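Local coordinates for putative lipoprotein (Pectobacterium atrosepticum SCRI1043, PDB 3BDU) that is of unknown function but is probably a membrane-attached lipoprotein, whose small all-beta DUF903 domain belongs to the SH3-like clan and packs as seven copies in its assembly, at residues S3-H8 with K48-G53; V16-P21 with S31-Y36; D25-I30 with Q39-R44. All coordinates share one frame; numbering follows the deposited sequence.

Interaction 1. Residues S3-H8 with K48-G53; sequences SNYVLH and KEMAKG
In the antiparallel ladder that joins the first strand of the domain to its last, Y5 and K52 face each other as a non-hydrogen-bonded pair, V6 and A51 as a hydrogen-bonded one. The lysine chain runs obliquely over one face of the tyrosine ring: K52 CG lies 4.0 Å from the Y5 ring centroid, 26° off the normal, a CH-pi contact offset toward the rim. With CG anti to the backbone N (chi1 -176°) the K52 chain stays extended across the ring, and only its last torsion bends, which brings K52 NZ to Y5 OH at 2.9 Å in a hydrogen bond. S3 OG is also 2.9 Å from K52 NZ. On the sheet face that also carries Y5 and K52, M50, a selenomethionine, lies beside L7 and points the same way; its CE presses on L7 CG at 3.4 Å, tighter than usual for two carbons. Its selenium makes an oblique Met-aromatic contact with the Y5 ring. In this SH3-clan domain the strand 4-9 is the middle one of a three-stranded sheet, so Y5 and L7 also bond through their backbones to A17 and I15 of strand 14-18. V6 N gives A51 O a 2.8 Å bond, and A51 N returns one to V6 O. Near the start of strand 47-52 a classic beta bulge sets K48 and E49 both against H8: H8 O takes a 2.9 Å bond from K48 N and a weak one from E49 N. The polar ends of K48 and E49 turn to a second subunit, forming salt bridges with its D11 and R13, while E49, M50 and A51 continue the sheet into a strand of that chain.

Interaction 2. Residues V16-P21 with S31-Y36; sequences VAEGKP and SYTDAY
The backbones of V16-P21 and S31-Y36 meet nearly at right angles, the short strands 16-18 and 31-33 lying 85° apart with their axes 5.6 Å from each other. One direct bond joins them, E18 N to T33 O at 2.8 Å, almost straight at 170°. Two waters extend the link: one donates to V16 O and accepts from A35 N, the other donates to both E18 O and G19 O and accepts from T33 N at 3.0 Å. On the inner side A17 CB touches Y32 CD2 at 3.8 Å, and P21 CG lies 3.9 Å from Y32 CB. A chi1 of 65°, which sets CG between the backbone N and the carbonyl carbon, turns the Y32 ring toward A17 CB. L7 packs on both A17 and P21 from strand 4-9. At the outer end D34 OD1 accepts from Y36 N at 2.8 Å, an Asx turn that starts the loop toward strand 39-42, and also from Q38 N. Strands 14-18 and 30-33 belong to different sheets; at their crossing bridging water supplements the single direct backbone bond, while A17, P21 and the Y32 ring make the apolar, buried side.

Interaction 3. Residues D25-I30 with Q39-R44; sequences DETGMI and QQQINR
T27 and the side-chain amide of Q41 approach from opposite directions, T27 OG1 donating to Q41 OE1 at 2.7 Å, tilted 20° from the carbonyl plane. The hydroxyl is set between the backbone N and the carbonyl carbon (chi1 64°), where it also accepts from M29 N at 3.2 Å, an ST turn. The other end of the amide is held as well, Q41 NE2 donating to D24 OD2, so that both sides of this buried group have partners and its rotation is fixed. M29, a selenomethionine, crosses the glutamine at about a right angle, with its CB 3.7 Å from Q41 OE1. Beyond the turn the chain enters strand 30-33, and I30 pairs with I42 as an antiparallel hydrogen-bonded pair: I30 N donates to I42 O, and I42 N to I30 O at 2.8 Å. Their side chains share a face, I30 CB lying 3.9 Å from I42 CG2, and V47 packs against both. The aliphatic part of R44 crosses I30 at about a right angle, R44 CG to I30 CG1 3.6 Å, while G28 O is reached through two waters that donate to it, one accepting from R44 N and the other from R44 NH1 at the edge of the guanidinium plane. Within the domain the contact lies where the loop after strand 22-23 runs into strand 30-33, the middle strand of the second three-stranded sheet, and beside strand 39-42 at the margin of that sheet within the chain. There Q40, Q41 and I42 pair with a strand of a third subunit, whose P21 packs on T27 and whose M50 packs on M29 and Q41.

Overall arrangement
Interactions 1 and 3 lie about 16 Å apart between centres, on opposite sides of the chain's centre, one in each three-stranded sheet; interaction 2 links the sheets at their crossing. Interaction 1 is a long, regular ladder, partly buried, with a lysine laid on a tyrosine. Interaction 3 is more deeply buried and relies on one strand pair plus side-chain and water bonds from a loop. Interaction 2, partly buried, has a single direct bond. Its strands are shared: A17 N bonds to Y5 O of interaction 1, and Q40 N of interaction 3 to Y32 O. Interactions 1 and 3 both include an edge strand that pairs with a neighbouring subunit's strand, so each sheet runs on across the interface.

Interaction 1. Residues S3-H8 with K48-G53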
ATOM      1  N   SER A   3      11.834  27.376  10.882  1.00 48.42           N
ATOM      2  CA  SER A   3      11.256  26.476  11.873  1.00 44.65           C
ATOM      3  C   SER A   3      11.831  25.063  11.792  1.00 41.52           C
ATOM      4  O   SER A   3      11.879  24.460  10.720  1.00 41.60           O
ATOM      5  CB  SER A   3       9.735  26.424  11.703  1.00 46.69           C
ATOM      6  OG  SER A   3       9.385  25.978  10.402  1.00 49.31           O
ATOM      7  N   ASN A   4      12.266  24.545  12.937  1.00 37.59           N
ATOM      8  CA  ASN A   4      12.825  23.202  13.007  1.00 34.28           C
ATOM      9  C   ASN A   4      11.735  22.186  13.317  1.00 30.97           C
ATOM     10  O   ASN A   4      10.698  22.521  13.889  1.00 30.46           O
ATOM     11  CB  ASN A   4      13.896  23.119  14.099  1.00 37.36           C
ATOM     12  CG  ASN A   4      15.146  23.900  13.755  1.00 40.01           C
ATOM     13  OD1 ASN A   4      15.800  23.636  12.745  1.00 41.78           O
ATOM     14  ND2 ASN A   4      15.487  24.869  14.598  1.00 42.67           N
ATOM     15  N   TYR A   5      11.983  20.942  12.939  1.00 26.01           N
ATOM     16  CA  TYR A   5      11.049  19.860  13.193  1.00 24.64           C
ATOM     17  C   TYR A   5      11.828  18.701  13.793  1.00 23.73           C
ATOM     18  O   TYR A   5      13.045  18.596  13.619  1.00 23.25           O
ATOM     19  CB  TYR A   5      10.381  19.401  11.892  1.00 23.38           C
ATOM     20  CG  TYR A   5       9.330  20.346  11.364  1.00 23.50           C
ATOM     21  CD1 TYR A   5       7.973  20.031  11.456  1.00 23.23           C
ATOM     22  CD2 TYR A   5       9.685  21.567  10.792  1.00 21.54           C
ATOM     23  CE1 TYR A   5       6.992  20.911  10.991  1.00 24.20           C
ATOM     24  CE2 TYR A   5       8.713  22.450  10.324  1.00 22.60           C
ATOM     25  CZ  TYR A   5       7.371  22.116  10.427  1.00 23.18           C
ATOM     26  OH  TYR A   5       6.417  22.985   9.965  1.00 27.71           O
ATOM     27  N   VAL A   6      11.126  17.840  14.513  1.00 22.60           N
ATOM     28  CA  VAL A   6      11.739  16.667  15.108  1.00 21.91           C
ATOM     29  C   VAL A   6      10.981  15.453  14.587  1.00 20.63           C
ATOM     30  O   VAL A   6       9.782  15.337  14.809  1.00 22.49           O
ATOM     31  CB  VAL A   6      11.630  16.665  16.646  1.00 22.96           C
ATOM     32  CG1 VAL A   6      12.238  15.383  17.189  1.00 23.60           C
ATOM     33  CG2 VAL A   6      12.343  17.885  17.241  1.00 24.53           C
ATOM     34  N   LEU A   7      11.673  14.565  13.883  1.00 20.42           N
ATOM     35  CA  LEU A   7      11.049  13.357  13.351  1.00 19.57           C
ATOM     36  C   LEU A   7      11.300  12.182  14.294  1.00 20.51           C
ATOM     37  O   LEU A   7      12.430  11.973  14.744  1.00 21.04           O
ATOM     38  CB  LEU A   7      11.626  12.992  11.977  1.00 23.46           C
ATOM     39  CG  LEU A   7      11.383  13.861  10.739  1.00 25.88           C
ATOM     40  CD1 LEU A   7      11.874  15.282  10.999  1.00 31.55           C
ATOM     41  CD2 LEU A   7      12.108  13.255   9.546  1.00 27.16           C
ATOM     42  N   HIS A   8      10.248  11.424  14.592  1.00 17.19           N
ATOM     43  CA  HIS A   8      10.361  10.245  15.442  1.00 20.55           C
ATOM     44  C   HIS A   8      10.187   9.054  14.512  1.00 20.04           C
ATOM     45  O   HIS A   8       9.164   8.925  13.843  1.00 19.59           O
ATOM     46  CB  HIS A   8       9.278  10.249  16.525  1.00 22.68           C
ATOM     47  CG  HIS A   8       9.350  11.440  17.427  1.00 26.58           C
ATOM     48  ND1 HIS A   8       9.122  12.726  16.984  1.00 29.54           N
ATOM     49  CD2 HIS A   8       9.679  11.549  18.738  1.00 29.29           C
ATOM     50  CE1 HIS A   8       9.308  13.574  17.977  1.00 30.05           C
ATOM     51  NE2 HIS A   8       9.647  12.887  19.055  1.00 28.78           N
ATOM     52  N   LYS A  48       7.086   7.714  12.305  1.00 19.80           N
ATOM     53  CA  LYS A  48       5.910   7.558  13.148  1.00 20.75           C
ATOM     54  C   LYS A  48       5.193   8.876  13.416  1.00 20.02           C
ATOM     55  O   LYS A  48       3.981   8.980  13.236  1.00 18.19           O
ATOM     56  CB  LYS A  48       6.319   6.917  14.478  1.00 24.23           C
ATOM     57  CG  LYS A  48       5.169   6.654  15.429  1.00 28.31           C
ATOM     58  CD  LYS A  48       5.654   5.940  16.680  1.00 31.39           C
ATOM     59  CE  LYS A  48       4.486   5.523  17.567  1.00 34.93           C
ATOM     60  NZ  LYS A  48       4.941   4.857  18.822  1.00 37.76           N
ATOM     61  N   GLU A  49       5.947   9.875  13.862  1.00 21.33           N
ATOM     62  CA  GLU A  49       5.380  11.180  14.180  1.00 23.00           C
ATOM     63  C   GLU A  49       6.378  12.281  13.872  1.00 22.59           C
ATOM     64  O   GLU A  49       7.567  12.024  13.671  1.00 21.31           O
ATOM     65  CB  GLU A  49       5.025  11.262  15.666  1.00 25.09           C
ATOM     66  CG  GLU A  49       4.181  10.125  16.184  1.00 30.54           C
ATOM     67  CD  GLU A  49       4.013  10.189  17.690  1.00 32.56           C
ATOM     68  OE1 GLU A  49       3.203  11.008  18.169  1.00 32.69           O
ATOM     69  OE2 GLU A  49       4.707   9.424  18.394  1.00 34.49           O
HETATM   70  N   MSE A  50       5.888  13.511  13.879  1.00 21.66           N
HETATM   71  CA  MSE A  50       6.724  14.662  13.598  1.00 25.14           C
HETATM   72  C   MSE A  50       6.223  15.853  14.402  1.00 23.51           C
HETATM   73  O   MSE A  50       5.049  16.203  14.337  1.00 22.63           O
HETATM   74  CB  MSE A  50       6.663  14.964  12.107  1.00 27.70           C
HETATM   75  CG  MSE A  50       7.681  15.951  11.616  1.00 35.93           C
HETATM   76 SE   MSE A  50       7.534  16.076   9.700  1.00 46.81          SE
HETATM   77  CE  MSE A  50       8.324  14.383   9.237  1.00 39.32           C
ATOM     78  N   ALA A  51       7.120  16.475  15.157  1.00 23.54           N
ATOM     79  CA  ALA A  51       6.757  17.619  15.980  1.00 25.85           C
ATOM     80  C   ALA A  51       7.447  18.894  15.504  1.00 27.34           C
ATOM     81  O   ALA A  51       8.641  18.889  15.206  1.00 26.29           O
ATOM     82  CB  ALA A  51       7.119  17.337  17.438  1.00 27.55           C
ATOM     83  N   LYS A  52       6.684  19.979  15.424  1.00 28.76           N
ATOM     84  CA  LYS A  52       7.221  21.262  14.995  1.00 32.63           C
ATOM     85  C   LYS A  52       7.802  21.989  16.208  1.00 34.62           C
ATOM     86  O   LYS A  52       7.076  22.335  17.139  1.00 32.89           O
ATOM     87  CB  LYS A  52       6.116  22.110  14.360  1.00 32.23           C
ATOM     88  CG  LYS A  52       6.598  23.438  13.801  1.00 33.26           C
ATOM     89  CD  LYS A  52       5.427  24.260  13.277  1.00 35.27           C
ATOM     90  CE  LYS A  52       5.889  25.577  12.680  1.00 35.68           C
ATOM     91  NZ  LYS A  52       6.750  25.371  11.490  1.00 37.16           N
ATOM     92  N   GLY A  53       9.114  22.207  16.189  1.00 38.56           N
ATOM     93  CA  GLY A  53       9.784  22.876  17.293  1.00 42.95           C
ATOM     94  C   GLY A  53      11.108  22.199  17.610  1.00 45.61           C
ATOM     95  O   GLY A  53      11.584  21.374  16.828  1.00 45.65           O
TER

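Interaction 2. Residues V16-P21 with S31-Y36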
ATOM      1  N   VAL A  16      16.486  15.774  14.070  1.00 19.64           N
ATOM      2  CA  VAL A  16      16.170  17.194  13.956  1.00 20.29           C
ATOM      3  C   VAL A  16      16.244  17.596  12.489  1.00 20.01           C
ATOM      4  O   VAL A  16      17.218  17.290  11.797  1.00 19.14           O
ATOM      5  CB  VAL A  16      17.167  18.073  14.735  1.00 23.98           C
ATOM      6  CG1 VAL A  16      16.832  19.542  14.519  1.00 25.97           C
ATOM      7  CG2 VAL A  16      17.127  17.729  16.216  1.00 25.13           C
ATOM      8  N   ALA A  17      15.209  18.272  12.014  1.00 18.52           N
ATOM      9  CA  ALA A  17      15.169  18.725  10.634  1.00 17.14           C
ATOM     10  C   ALA A  17      15.058  20.244  10.613  1.00 19.68           C
ATOM     11  O   ALA A  17      14.382  20.830  11.460  1.00 19.49           O
ATOM     12  CB  ALA A  17      13.966  18.111   9.911  1.00 15.70           C
ATOM     13  N   GLU A  18      15.743  20.865   9.659  1.00 20.69           N
ATOM     14  CA  GLU A  18      15.697  22.311   9.472  1.00 23.39           C
ATOM     15  C   GLU A  18      14.690  22.516   8.346  1.00 23.61           C
ATOM     16  O   GLU A  18      15.008  22.300   7.177  1.00 23.80           O
ATOM     17  CB  GLU A  18      17.059  22.853   9.029  1.00 27.72           C
ATOM     18  CG  GLU A  18      18.136  22.845  10.099  1.00 34.68           C
ATOM     19  CD  GLU A  18      19.374  23.641   9.693  1.00 40.26           C
ATOM     20  OE1 GLU A  18      20.072  23.231   8.735  1.00 41.90           O
ATOM     21  OE2 GLU A  18      19.641  24.682  10.331  1.00 41.67           O
ATOM     22  N   GLY A  19      13.479  22.924   8.696  1.00 21.41           N
ATOM     23  CA  GLY A  19      12.458  23.103   7.680  1.00 21.94           C
ATOM     24  C   GLY A  19      11.568  21.872   7.697  1.00 22.18           C
ATOM     25  O   GLY A  19      12.008  20.799   8.110  1.00 20.23           O
ATOM     26  N   LYS A  20      10.327  22.017   7.241  1.00 21.00           N
ATOM     27  CA  LYS A  20       9.381  20.904   7.252  1.00 20.86           C
ATOM     28  C   LYS A  20       9.710  19.775   6.292  1.00 17.82           C
ATOM     29  O   LYS A  20       9.867  19.988   5.096  1.00 17.08           O
ATOM     30  CB  LYS A  20       7.956  21.393   6.946  1.00 21.64           C
ATOM     31  CG  LYS A  20       6.892  20.324   7.222  1.00 22.32           C
ATOM     32  CD  LYS A  20       5.459  20.829   7.063  1.00 24.14           C
ATOM     33  CE  LYS A  20       5.004  20.794   5.617  1.00 24.21           C
ATOM     34  NZ  LYS A  20       3.558  21.122   5.497  1.00 22.54           N
ATOM     35  N   PRO A  21       9.844  18.549   6.817  1.00 15.57           N
ATOM     36  CA  PRO A  21      10.145  17.425   5.930  1.00 15.62           C
ATOM     37  C   PRO A  21       8.935  17.256   5.016  1.00 13.83           C
ATOM     38  O   PRO A  21       7.800  17.481   5.437  1.00 15.48           O
ATOM     39  CB  PRO A  21      10.309  16.253   6.898  1.00 14.89           C
ATOM     40  CG  PRO A  21      10.841  16.929   8.149  1.00 16.58           C
ATOM     41  CD  PRO A  21       9.975  18.161   8.235  1.00 17.20           C
ATOM     42  N   SER A  31      11.725  13.731   2.407  1.00 12.71           N
ATOM     43  CA  SER A  31      12.978  14.454   2.246  1.00 15.68           C
ATOM     44  C   SER A  31      13.102  15.601   3.239  1.00 15.71           C
ATOM     45  O   SER A  31      12.114  16.265   3.557  1.00 17.43           O
ATOM     46  CB  SER A  31      13.058  14.979   0.800  1.00 16.92           C
ATOM     47  OG  SER A  31      14.045  15.980   0.648  1.00 24.59           O
ATOM     48  N   TYR A  32      14.313  15.817   3.746  1.00 16.28           N
ATOM     49  CA  TYR A  32      14.558  16.899   4.702  1.00 17.10           C
ATOM     50  C   TYR A  32      16.035  17.252   4.773  1.00 17.63           C
ATOM     51  O   TYR A  32      16.871  16.592   4.164  1.00 17.88           O
ATOM     52  CB  TYR A  32      14.084  16.507   6.115  1.00 15.86           C
ATOM     53  CG  TYR A  32      14.846  15.360   6.752  1.00 19.82           C
ATOM     54  CD1 TYR A  32      14.598  14.039   6.383  1.00 18.85           C
ATOM     55  CD2 TYR A  32      15.831  15.598   7.714  1.00 20.57           C
ATOM     56  CE1 TYR A  32      15.306  12.980   6.949  1.00 17.48           C
ATOM     57  CE2 TYR A  32      16.553  14.541   8.287  1.00 18.38           C
ATOM     58  CZ  TYR A  32      16.284  13.235   7.898  1.00 20.51           C
ATOM     59  OH  TYR A  32      16.998  12.188   8.436  1.00 18.40           O
ATOM     60  N   THR A  33      16.345  18.299   5.532  1.00 18.76           N
ATOM     61  CA  THR A  33      17.722  18.739   5.737  1.00 20.06           C
ATOM     62  C   THR A  33      17.968  18.616   7.237  1.00 20.27           C
ATOM     63  O   THR A  33      17.170  19.103   8.036  1.00 17.88           O
ATOM     64  CB  THR A  33      17.907  20.213   5.323  1.00 22.52           C
ATOM     65  OG1 THR A  33      17.468  20.388   3.971  1.00 22.89           O
ATOM     66  CG2 THR A  33      19.378  20.617   5.424  1.00 22.43           C
ATOM     67  N   ASP A  34      19.051  17.947   7.623  1.00 21.76           N
ATOM     68  CA  ASP A  34      19.341  17.781   9.037  1.00 24.02           C
ATOM     69  C   ASP A  34      20.045  18.996   9.624  1.00 26.50           C
ATOM     70  O   ASP A  34      20.344  19.958   8.911  1.00 25.47           O
ATOM     71  CB  ASP A  34      20.178  16.518   9.294  1.00 26.95           C
ATOM     72  CG  ASP A  34      21.501  16.520   8.550  1.00 27.92           C
ATOM     73  OD1 ASP A  34      22.122  17.598   8.412  1.00 27.95           O
ATOM     74  OD2 ASP A  34      21.927  15.429   8.116  1.00 30.39           O
ATOM     75  N   ALA A  35      20.303  18.940  10.927  1.00 28.01           N
ATOM     76  CA  ALA A  35      20.951  20.034  11.645  1.00 30.95           C
ATOM     77  C   ALA A  35      22.335  20.382  11.119  1.00 32.02           C
ATOM     78  O   ALA A  35      22.894  21.417  11.477  1.00 33.13           O
ATOM     79  CB  ALA A  35      21.032  19.697  13.137  1.00 31.75           C
ATOM     80  N   TYR A  36      22.891  19.521  10.276  1.00 32.83           N
ATOM     81  CA  TYR A  36      24.221  19.760   9.727  1.00 33.32           C
ATOM     82  C   TYR A  36      24.196  20.222   8.276  1.00 31.42           C
ATOM     83  O   TYR A  36      25.234  20.283   7.618  1.00 31.37           O
ATOM     84  CB  TYR A  36      25.062  18.493   9.856  1.00 37.07           C
ATOM     85  CG  TYR A  36      25.392  18.139  11.285  1.00 41.93           C
ATOM     86  CD1 TYR A  36      26.255  18.936  12.036  1.00 44.34           C
ATOM     87  CD2 TYR A  36      24.850  17.006  11.887  1.00 44.39           C
ATOM     88  CE1 TYR A  36      26.576  18.611  13.354  1.00 46.61           C
ATOM     89  CE2 TYR A  36      25.165  16.670  13.208  1.00 47.25           C
ATOM     90  CZ  TYR A  36      26.030  17.478  13.933  1.00 47.26           C
ATOM     91  OH  TYR A  36      26.357  17.153  15.229  1.00 49.77           O
TER
HETATM   92  O   HOH W   1      19.731  16.542  12.503  1.00 27.43           O
HETATM   93  O   HOH W   2      13.874  19.907   6.202  1.00 23.26           O

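Interaction 3. Residues D25-I30 with Q39-R44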
ATOM      1  N   ASP A  25       8.464  13.656  -4.549  1.00 19.94           N
ATOM      2  CA  ASP A  25       7.790  12.876  -5.575  1.00 21.72           C
ATOM      3  C   ASP A  25       8.736  12.062  -6.456  1.00 20.68           C
ATOM      4  O   ASP A  25       8.330  11.057  -7.029  1.00 21.48           O
ATOM      5  CB  ASP A  25       6.917  13.794  -6.434  1.00 26.52           C
ATOM      6  CG  ASP A  25       5.646  14.219  -5.719  1.00 30.87           C
ATOM      7  OD1 ASP A  25       5.669  14.338  -4.474  1.00 35.91           O
ATOM      8  OD2 ASP A  25       4.624  14.437  -6.399  1.00 34.35           O
ATOM      9  N   GLU A  26       9.992  12.482  -6.557  1.00 19.98           N
ATOM     10  CA  GLU A  26      10.954  11.755  -7.378  1.00 19.94           C
ATOM     11  C   GLU A  26      11.394  10.430  -6.740  1.00 18.98           C
ATOM     12  O   GLU A  26      11.877   9.538  -7.436  1.00 18.62           O
ATOM     13  CB  GLU A  26      12.198  12.614  -7.640  1.00 21.67           C
ATOM     14  CG  GLU A  26      11.908  13.983  -8.267  1.00 25.74           C
ATOM     15  CD  GLU A  26      13.167  14.691  -8.756  1.00 29.49           C
ATOM     16  OE1 GLU A  26      14.214  14.616  -8.073  1.00 28.81           O
ATOM     17  OE2 GLU A  26      13.105  15.336  -9.825  1.00 31.55           O
ATOM     18  N   THR A  27      11.227  10.300  -5.426  1.00 16.17           N
ATOM     19  CA  THR A  27      11.643   9.081  -4.732  1.00 16.99           C
ATOM     20  C   THR A  27      10.534   8.397  -3.954  1.00 17.01           C
ATOM     21  O   THR A  27      10.610   7.197  -3.697  1.00 14.80           O
ATOM     22  CB  THR A  27      12.756   9.365  -3.724  1.00 16.51           C
ATOM     23  OG1 THR A  27      12.249  10.231  -2.702  1.00 19.29           O
ATOM     24  CG2 THR A  27      13.944  10.023  -4.403  1.00 17.51           C
ATOM     25  N   GLY A  28       9.520   9.168  -3.567  1.00 15.34           N
ATOM     26  CA  GLY A  28       8.418   8.631  -2.792  1.00 16.09           C
ATOM     27  C   GLY A  28       8.725   8.580  -1.302  1.00 15.90           C
ATOM     28  O   GLY A  28       7.917   8.108  -0.502  1.00 16.07           O
HETATM   29  N   MSE A  29       9.900   9.067  -0.923  1.00 14.32           N
HETATM   30  CA  MSE A  29      10.291   9.065   0.480  1.00 16.53           C
HETATM   31  C   MSE A  29      10.175  10.475   1.070  1.00 15.65           C
HETATM   32  O   MSE A  29       9.894  11.433   0.354  1.00 16.93           O
HETATM   33  CB  MSE A  29      11.725   8.532   0.594  1.00 18.21           C
HETATM   34  CG  MSE A  29      11.885   7.121   0.014  1.00 22.26           C
HETATM   35 SE   MSE A  29      13.747   6.568   0.062  1.00 36.04          SE
HETATM   36  CE  MSE A  29      14.349   7.473  -1.506  1.00 32.50           C
ATOM     37  N   ILE A  30      10.353  10.598   2.379  1.00 13.80           N
ATOM     38  CA  ILE A  30      10.271  11.904   3.026  1.00 14.87           C
ATOM     39  C   ILE A  30      11.653  12.537   2.982  1.00 14.98           C
ATOM     40  O   ILE A  30      12.623  11.955   3.456  1.00 13.68           O
ATOM     41  CB  ILE A  30       9.803  11.770   4.481  1.00 16.04           C
ATOM     42  CG1 ILE A  30       8.357  11.271   4.500  1.00 17.65           C
ATOM     43  CG2 ILE A  30       9.925  13.111   5.206  1.00 18.31           C
ATOM     44  CD1 ILE A  30       7.837  11.001   5.885  1.00 21.62           C
ATOM     45  N   GLN A  39      21.328  16.938   3.149  1.00 21.86           N
ATOM     46  CA  GLN A  39      20.032  16.529   2.631  1.00 23.07           C
ATOM     47  C   GLN A  39      19.876  15.032   2.857  1.00 21.29           C
ATOM     48  O   GLN A  39      20.745  14.244   2.479  1.00 21.10           O
ATOM     49  CB  GLN A  39      19.925  16.850   1.139  1.00 25.29           C
ATOM     50  CG  GLN A  39      19.907  18.344   0.842  1.00 30.85           C
ATOM     51  CD  GLN A  39      19.553  18.649  -0.603  1.00 35.75           C
ATOM     52  OE1 GLN A  39      20.374  18.489  -1.506  1.00 39.33           O
ATOM     53  NE2 GLN A  39      18.311  19.076  -0.829  1.00 37.86           N
ATOM     54  N   GLN A  40      18.765  14.657   3.478  1.00 19.52           N
ATOM     55  CA  GLN A  40      18.475  13.264   3.804  1.00 19.29           C
ATOM     56  C   GLN A  40      17.081  12.876   3.323  1.00 18.63           C
ATOM     57  O   GLN A  40      16.230  13.737   3.104  1.00 15.86           O
ATOM     58  CB  GLN A  40      18.520  13.073   5.324  1.00 21.42           C
ATOM     59  CG  GLN A  40      19.750  13.653   5.999  1.00 26.34           C
ATOM     60  CD  GLN A  40      20.868  12.650   6.132  1.00 28.69           C
ATOM     61  OE1 GLN A  40      21.983  12.992   6.522  1.00 33.27           O
ATOM     62  NE2 GLN A  40      20.574  11.395   5.820  1.00 30.70           N
ATOM     63  N   GLN A  41      16.864  11.572   3.171  1.00 16.28           N
ATOM     64  CA  GLN A  41      15.571  11.031   2.777  1.00 15.27           C
ATOM     65  C   GLN A  41      15.337   9.826   3.671  1.00 16.02           C
ATOM     66  O   GLN A  41      16.275   9.101   4.000  1.00 17.14           O
ATOM     67  CB  GLN A  41      15.571  10.589   1.313  1.00 15.87           C
ATOM     68  CG  GLN A  41      15.943  11.684   0.318  1.00 18.76           C
ATOM     69  CD  GLN A  41      14.874  11.891  -0.741  1.00 18.64           C
ATOM     70  OE1 GLN A  41      13.891  11.153  -0.792  1.00 17.26           O
ATOM     71  NE2 GLN A  41      15.066  12.896  -1.597  1.00 16.55           N
ATOM     72  N   ILE A  42      14.090   9.617   4.073  1.00 15.30           N
ATOM     73  CA  ILE A  42      13.762   8.493   4.932  1.00 14.65           C
ATOM     74  C   ILE A  42      12.444   7.871   4.481  1.00 14.77           C
ATOM     75  O   ILE A  42      11.495   8.587   4.156  1.00 15.62           O
ATOM     76  CB  ILE A  42      13.662   8.947   6.411  1.00 14.39           C
ATOM     77  CG1 ILE A  42      13.305   7.758   7.300  1.00 13.59           C
ATOM     78  CG2 ILE A  42      12.612  10.058   6.555  1.00 17.03           C
ATOM     79  CD1 ILE A  42      13.335   8.090   8.780  1.00 14.16           C
ATOM     80  N   ASN A  43      12.395   6.544   4.435  1.00 13.18           N
ATOM     81  CA  ASN A  43      11.179   5.835   4.031  1.00 13.96           C
ATOM     82  C   ASN A  43       9.990   6.301   4.893  1.00 13.00           C
ATOM     83  O   ASN A  43      10.076   6.320   6.121  1.00 13.14           O
ATOM     84  CB  ASN A  43      11.385   4.322   4.187  1.00 13.95           C
ATOM     85  CG  ASN A  43      10.282   3.505   3.526  1.00 14.50           C
ATOM     86  OD1 ASN A  43       9.099   3.693   3.813  1.00 17.86           O
ATOM     87  ND2 ASN A  43      10.668   2.591   2.640  1.00 13.78           N
ATOM     88  N   ARG A  44       8.884   6.669   4.248  1.00 13.00           N
ATOM     89  CA  ARG A  44       7.691   7.138   4.956  1.00 15.08           C
ATOM     90  C   ARG A  44       7.221   6.129   5.999  1.00 15.32           C
ATOM     91  O   ARG A  44       6.632   6.504   7.011  1.00 15.22           O
ATOM     92  CB  ARG A  44       6.536   7.385   3.972  1.00 17.62           C
ATOM     93  CG  ARG A  44       6.803   8.427   2.898  1.00 21.21           C
ATOM     94  CD  ARG A  44       5.684   8.424   1.852  1.00 26.60           C
ATOM     95  NE  ARG A  44       4.372   8.626   2.462  1.00 28.81           N
ATOM     96  CZ  ARG A  44       3.230   8.656   1.787  1.00 31.56           C
ATOM     97  NH1 ARG A  44       3.234   8.491   0.469  1.00 33.08           N
ATOM     98  NH2 ARG A  44       2.083   8.856   2.429  1.00 30.69           N
TER
HETATM   99  O   HOH W   3       8.586   6.108   1.458  1.00 15.73           O
HETATM  100  O   HOH W   4       5.426   7.543  -1.170  1.00 33.34           O